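11R-lipoxygenase (Gersemia fruticosa, PDB 3VF1) is a calcium-dependent, non-heme iron lipoxygenase that probably inserts molecular oxygen into polyunsaturated fatty acids as part of lipid metabolism. Local coordinates at residues 502-514 / 650-662. Numbering follows the deposited sequence.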
loop_
_atom_site.group_PDB
_atom_site.type_symbol
_atom_site.label_atom_id
_atom_site.label_comp_id
_atom_site.label_asym_id
_atom_site.label_seq_id
_atom_site.Cartn_x
_atom_site.Cartn_y
_atom_site.Cartn_z
ATOM N N VAL A 502 -17.323 -5.165 2.080
ATOM C CA VAL A 502 -17.919 -4.040 1.366
ATOM C C VAL A 502 -17.239 -3.830 0.017
ATOM O O VAL A 502 -17.894 -3.485 -0.966
ATOM C CB VAL A 502 -17.853 -2.740 2.197
ATOM C CG1 VAL A 502 -17.751 -1.524 1.294
ATOM C CG2 VAL A 502 -19.066 -2.638 3.108
ATOM N N ILE A 503 -15.929 -4.044 -0.026
ATOM C CA ILE A 503 -15.178 -3.927 -1.270
ATOM C C ILE A 503 -15.484 -5.107 -2.188
ATOM O O ILE A 503 -15.545 -4.956 -3.407
ATOM C CB ILE A 503 -13.662 -3.870 -1.016
ATOM C CG1 ILE A 503 -13.285 -2.530 -0.385
ATOM C CG2 ILE A 503 -12.895 -4.060 -2.319
ATOM C CD1 ILE A 503 -11.851 -2.460 0.099
ATOM N N HIS A 504 -15.675 -6.282 -1.601
ATOM C CA HIS A 504 -16.007 -7.467 -2.381
ATOM C C HIS A 504 -17.357 -7.281 -3.059
ATOM O O HIS A 504 -17.554 -7.700 -4.196
ATOM C CB HIS A 504 -16.043 -8.711 -1.495
ATOM C CG HIS A 504 -16.311 -9.975 -2.249
ATOM N ND1 HIS A 504 -17.586 -10.438 -2.497
ATOM C CD2 HIS A 504 -15.471 -10.870 -2.818
ATOM C CE1 HIS A 504 -17.519 -11.565 -3.182
ATOM N NE2 HIS A 504 -16.245 -11.850 -3.389
ATOM N N GLN A 505 -18.286 -6.649 -2.350
ATOM C CA GLN A 505 -19.611 -6.385 -2.893
ATOM C C GLN A 505 -19.522 -5.415 -4.067
ATOM O O GLN A 505 -20.173 -5.607 -5.092
ATOM C CB GLN A 505 -20.529 -5.814 -1.811
ATOM C CG GLN A 505 -21.970 -5.651 -2.254
ATOM C CD GLN A 505 -22.603 -6.970 -2.643
ATOM O OE1 GLN A 505 -22.579 -7.930 -1.874
ATOM N NE2 GLN A 505 -23.162 -7.029 -3.847
ATOM N N PHE A 506 -18.711 -4.373 -3.912
ATOM C CA PHE A 506 -18.550 -3.369 -4.958
ATOM C C PHE A 506 -17.955 -3.974 -6.225
ATOM O O PHE A 506 -18.468 -3.765 -7.322
ATOM C CB PHE A 506 -17.668 -2.220 -4.466
ATOM C CG PHE A 506 -17.246 -1.273 -5.555
ATOM C CD1 PHE A 506 -18.191 -0.563 -6.275
ATOM C CD2 PHE A 506 -15.907 -1.088 -5.854
ATOM C CE1 PHE A 506 -17.810 0.308 -7.275
ATOM C CE2 PHE A 506 -15.520 -0.215 -6.853
ATOM C CZ PHE A 506 -16.471 0.483 -7.564
ATOM N N VAL A 507 -16.870 -4.723 -6.070
ATOM C CA VAL A 507 -16.218 -5.358 -7.207
ATOM C C VAL A 507 -17.172 -6.318 -7.907
ATOM O O VAL A 507 -17.194 -6.399 -9.132
ATOM C CB VAL A 507 -14.950 -6.117 -6.775
ATOM C CG1 VAL A 507 -14.441 -7.005 -7.904
ATOM C CG2 VAL A 507 -13.871 -5.137 -6.339
ATOM N N GLN A 508 -17.967 -7.039 -7.125
ATOM C CA GLN A 508 -18.928 -7.982 -7.680
ATOM C C GLN A 508 -19.999 -7.255 -8.488
ATOM O O GLN A 508 -20.388 -7.707 -9.563
ATOM C CB GLN A 508 -19.583 -8.798 -6.566
ATOM C CG GLN A 508 -20.549 -9.859 -7.067
ATOM C CD GLN A 508 -21.058 -10.756 -5.956
ATOM O OE1 GLN A 508 -22.075 -10.467 -5.325
ATOM N NE2 GLN A 508 -20.351 -11.852 -5.710
ATOM N N ASP A 509 -20.472 -6.128 -7.964
ATOM C CA ASP A 509 -21.485 -5.336 -8.650
ATOM C C ASP A 509 -20.971 -4.863 -10.005
ATOM O O ASP A 509 -21.657 -4.994 -11.016
ATOM C CB ASP A 509 -21.902 -4.134 -7.800
ATOM C CG ASP A 509 -22.700 -4.535 -6.574
ATOM O OD1 ASP A 509 -23.129 -5.706 -6.499
ATOM O OD2 ASP A 509 -22.906 -3.675 -5.690
ATOM N N ILE A 510 -19.759 -4.317 -10.021
ATOM C CA ILE A 510 -19.162 -3.814 -11.252
ATOM C C ILE A 510 -18.992 -4.932 -12.271
ATOM O O ILE A 510 -19.364 -4.787 -13.433
ATOM C CB ILE A 510 -17.786 -3.173 -10.988
ATOM C CG1 ILE A 510 -17.936 -1.918 -10.122
ATOM C CG2 ILE A 510 -17.093 -2.831 -12.302
ATOM C CD1 ILE A 510 -18.822 -0.846 -10.729
ATOM N N ILE A 511 -18.429 -6.050 -11.829
ATOM C CA ILE A 511 -18.147 -7.169 -12.720
ATOM C C ILE A 511 -19.421 -7.779 -13.304
ATOM O O ILE A 511 -19.437 -8.206 -14.457
ATOM C CB ILE A 511 -17.339 -8.262 -11.995
ATOM C CG1 ILE A 511 -15.933 -7.752 -11.668
ATOM C CG2 ILE A 511 -17.253 -9.527 -12.842
ATOM C CD1 ILE A 511 -15.111 -7.368 -12.883
ATOM N N GLN A 512 -20.488 -7.816 -12.514
ATOM C CA GLN A 512 -21.742 -8.408 -12.974
ATOM C C GLN A 512 -22.519 -7.473 -13.900
ATOM O O GLN A 512 -23.502 -7.880 -14.517
ATOM C CB GLN A 512 -22.608 -8.829 -11.785
ATOM C CG GLN A 512 -22.068 -10.051 -11.055
ATOM C CD GLN A 512 -23.012 -10.566 -9.986
ATOM O OE1 GLN A 512 -24.071 -9.986 -9.741
ATOM N NE2 GLN A 512 -22.632 -11.665 -9.343
ATOM N N ILE A 513 -22.075 -6.224 -13.997
ATOM C CA ILE A 513 -22.656 -5.281 -14.946
ATOM C C ILE A 513 -22.190 -5.589 -16.366
ATOM O O ILE A 513 -22.944 -5.417 -17.326
ATOM C CB ILE A 513 -22.276 -3.824 -14.601
ATOM C CG1 ILE A 513 -23.083 -3.332 -13.397
ATOM C CG2 ILE A 513 -22.527 -2.905 -15.790
ATOM C CD1 ILE A 513 -22.629 -1.989 -12.861
ATOM N N TYR A 514 -20.949 -6.052 -16.495
ATOM C CA TYR A 514 -20.340 -6.258 -17.807
ATOM C C TYR A 514 -20.207 -7.734 -18.179
ATOM O O TYR A 514 -20.284 -8.092 -19.354
ATOM C CB TYR A 514 -18.975 -5.570 -17.853
ATOM C CG TYR A 514 -19.065 -4.091 -17.569
ATOM C CD1 TYR A 514 -19.396 -3.192 -18.573
ATOM C CD2 TYR A 514 -18.842 -3.594 -16.294
ATOM C CE1 TYR A 514 -19.493 -1.839 -18.318
ATOM C CE2 TYR A 514 -18.935 -2.241 -16.028
ATOM C CZ TYR A 514 -19.260 -1.369 -17.045
ATOM O OH TYR A 514 -19.357 -0.021 -16.789
ATOM N N PHE A 650 -15.530 5.793 -15.421
ATOM C CA PHE A 650 -16.775 5.139 -15.814
ATOM C C PHE A 650 -17.786 6.139 -16.360
ATOM O O PHE A 650 -18.019 7.190 -15.764
ATOM C CB PHE A 650 -17.388 4.390 -14.629
ATOM C CG PHE A 650 -16.710 3.087 -14.318
ATOM C CD1 PHE A 650 -16.967 1.963 -15.079
ATOM C CD2 PHE A 650 -15.826 2.984 -13.257
ATOM C CE1 PHE A 650 -16.349 0.761 -14.796
ATOM C CE2 PHE A 650 -15.207 1.786 -12.968
ATOM C CZ PHE A 650 -15.470 0.672 -13.740
ATOM N N GLY A 651 -18.381 5.803 -17.500
ATOM C CA GLY A 651 -19.436 6.611 -18.082
ATOM C C GLY A 651 -20.800 5.978 -17.884
ATOM O O GLY A 651 -21.816 6.672 -17.840
ATOM N N ASP A 652 -20.823 4.655 -17.759
ATOM C CA ASP A 652 -22.075 3.923 -17.613
ATOM C C ASP A 652 -22.771 4.285 -16.305
ATOM O O ASP A 652 -22.164 4.243 -15.237
ATOM C CB ASP A 652 -21.820 2.416 -17.666
ATOM C CG ASP A 652 -21.032 2.001 -18.896
ATOM O OD1 ASP A 652 -21.634 1.900 -19.984
ATOM O OD2 ASP A 652 -19.811 1.772 -18.770
ATOM N N ALA A 653 -24.049 4.635 -16.399
ATOM C CA ALA A 653 -24.821 5.051 -15.234
ATOM C C ALA A 653 -24.973 3.910 -14.229
ATOM O O ALA A 653 -25.178 4.148 -13.040
ATOM C CB ALA A 653 -26.188 5.563 -15.665
ATOM N N ALA A 654 -24.876 2.675 -14.711
ATOM C CA ALA A 654 -24.975 1.510 -13.839
ATOM C C ALA A 654 -23.745 1.411 -12.939
ATOM O O ALA A 654 -23.837 0.982 -11.789
ATOM C CB ALA A 654 -25.137 0.245 -14.661
ATOM N N ALA A 655 -22.593 1.805 -13.470
ATOM C CA ALA A 655 -21.358 1.812 -12.694
ATOM C C ALA A 655 -21.447 2.858 -11.586
ATOM O O ALA A 655 -21.033 2.614 -10.455
ATOM C CB ALA A 655 -20.168 2.091 -13.594
ATOM N N HIS A 656 -21.993 4.023 -11.920
ATOM C CA HIS A 656 -22.164 5.099 -10.952
ATOM C C HIS A 656 -23.059 4.658 -9.800
ATOM O O HIS A 656 -22.830 5.029 -8.649
ATOM C CB HIS A 656 -22.755 6.335 -11.634
ATOM C CG HIS A 656 -21.853 6.944 -12.661
ATOM N ND1 HIS A 656 -22.326 7.682 -13.725
ATOM C CD2 HIS A 656 -20.505 6.927 -12.785
ATOM C CE1 HIS A 656 -21.307 8.090 -14.461
ATOM N NE2 HIS A 656 -20.192 7.647 -13.912
ATOM N N ALA A 657 -24.079 3.865 -10.113
ATOM C CA ALA A 657 -24.980 3.349 -9.090
ATOM C C ALA A 657 -24.228 2.418 -8.145
ATOM O O ALA A 657 -24.437 2.450 -6.933
ATOM C CB ALA A 657 -26.149 2.621 -9.731
ATOM N N ALA A 658 -23.351 1.591 -8.707
ATOM C CA ALA A 658 -22.559 0.663 -7.910
ATOM C C ALA A 658 -21.600 1.430 -7.004
ATOM O O ALA A 658 -21.452 1.109 -5.823
ATOM C CB ALA A 658 -21.790 -0.283 -8.813
ATOM N N MET A 659 -20.956 2.448 -7.568
ATOM C CA MET A 659 -20.021 3.279 -6.824
ATOM C C MET A 659 -20.719 4.041 -5.697
ATOM O O MET A 659 -20.159 4.210 -4.618
ATOM C CB MET A 659 -19.330 4.267 -7.767
ATOM C CG MET A 659 -18.176 3.664 -8.551
ATOM S SD MET A 659 -17.697 4.652 -9.986
ATOM C CE MET A 659 -17.854 6.314 -9.334
ATOM N N ALA A 660 -21.940 4.501 -5.949
ATOM C CA ALA A 660 -22.685 5.256 -4.947
ATOM C C ALA A 660 -23.096 4.350 -3.790
ATOM O O ALA A 660 -23.057 4.756 -2.629
ATOM C CB ALA A 660 -23.906 5.908 -5.576
ATOM N N LYS A 661 -23.494 3.126 -4.115
ATOM C CA LYS A 661 -23.849 2.136 -3.105
ATOM C C LYS A 661 -22.623 1.819 -2.256
ATOM O O LYS A 661 -22.717 1.622 -1.043
ATOM C CB LYS A 661 -24.366 0.869 -3.786
ATOM C CG LYS A 661 -24.599 -0.312 -2.857
ATOM C CD LYS A 661 -24.816 -1.585 -3.663
ATOM C CE LYS A 661 -24.864 -2.817 -2.777
ATOM N NZ LYS A 661 -24.797 -4.068 -3.583
ATOM N N PHE A 662 -21.471 1.775 -2.918
ATOM C CA PHE A 662 -20.189 1.566 -2.261
ATOM C C PHE A 662 -19.951 2.653 -1.214
ATOM O O PHE A 662 -19.686 2.357 -0.048
ATOM C CB PHE A 662 -19.082 1.579 -3.321
ATOM C CG PHE A 662 -17.723 1.192 -2.810
ATOM C CD1 PHE A 662 -17.549 0.081 -2.002
ATOM C CD2 PHE A 662 -16.607 1.930 -3.175
ATOM C CE1 PHE A 662 -16.287 -0.272 -1.552
ATOM C CE2 PHE A 662 -15.348 1.580 -2.730
ATOM C CZ PHE A 662 -15.187 0.478 -1.920
HETATM O O HOH W 1 -21.418 -1.675 -4.553
#
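Val502 sets CG1 3.4 Å from CE1 of the Phe662 ring, and the next residue, Ile503, brings CG1 to CZ of the same ring while also touching Val568 of helix 557-579. Phe506 meets Phe662 face to face in an offset stack, the centroids 4.4 Å apart and the planes inclined by 16°. Both phenyl groups are thrown out with CG anti to the backbone N (chi1 169° in Phe506), which lays the two rings against each other between the helices. Phe506 CE1 also lies against CG of Met659, 3.6 Å away. Here two helices of the largely α-helical lipoxygenase domain, 491-514 and 653-676, pack antiparallel, their local axes 9.4 Å apart at 171°; Leu420 of helix 416-425 borders the same apolar seam at Phe506 and Ile510. On the polar flank Asp509 is gripped three ways: the extended Lys661 delivers NZ to the syn lone pair of OD2 in a 2.9 Å salt bridge, Gln505 NE2 donates to OD1, and a water donates to both OD2 and Ala658 O. With an alanine here, the Lys661 ammonium would probably lose its carboxylate mate, the Gln505 amide would be freed to turn and the water would lose an acceptor. Ile510 pushes CD1 to within 3.6 Å of Ala658 CB, the small alanine giving it room, and Ile513 CD1 rests on Ala654 CB at 3.8 Å. Tyr514 donates its hydroxyl, OH to Asp652 OD2 2.7 Å, from above the carboxylate plane; that oxygen also accepts a hydrogen bond from the backbone N of Ala138.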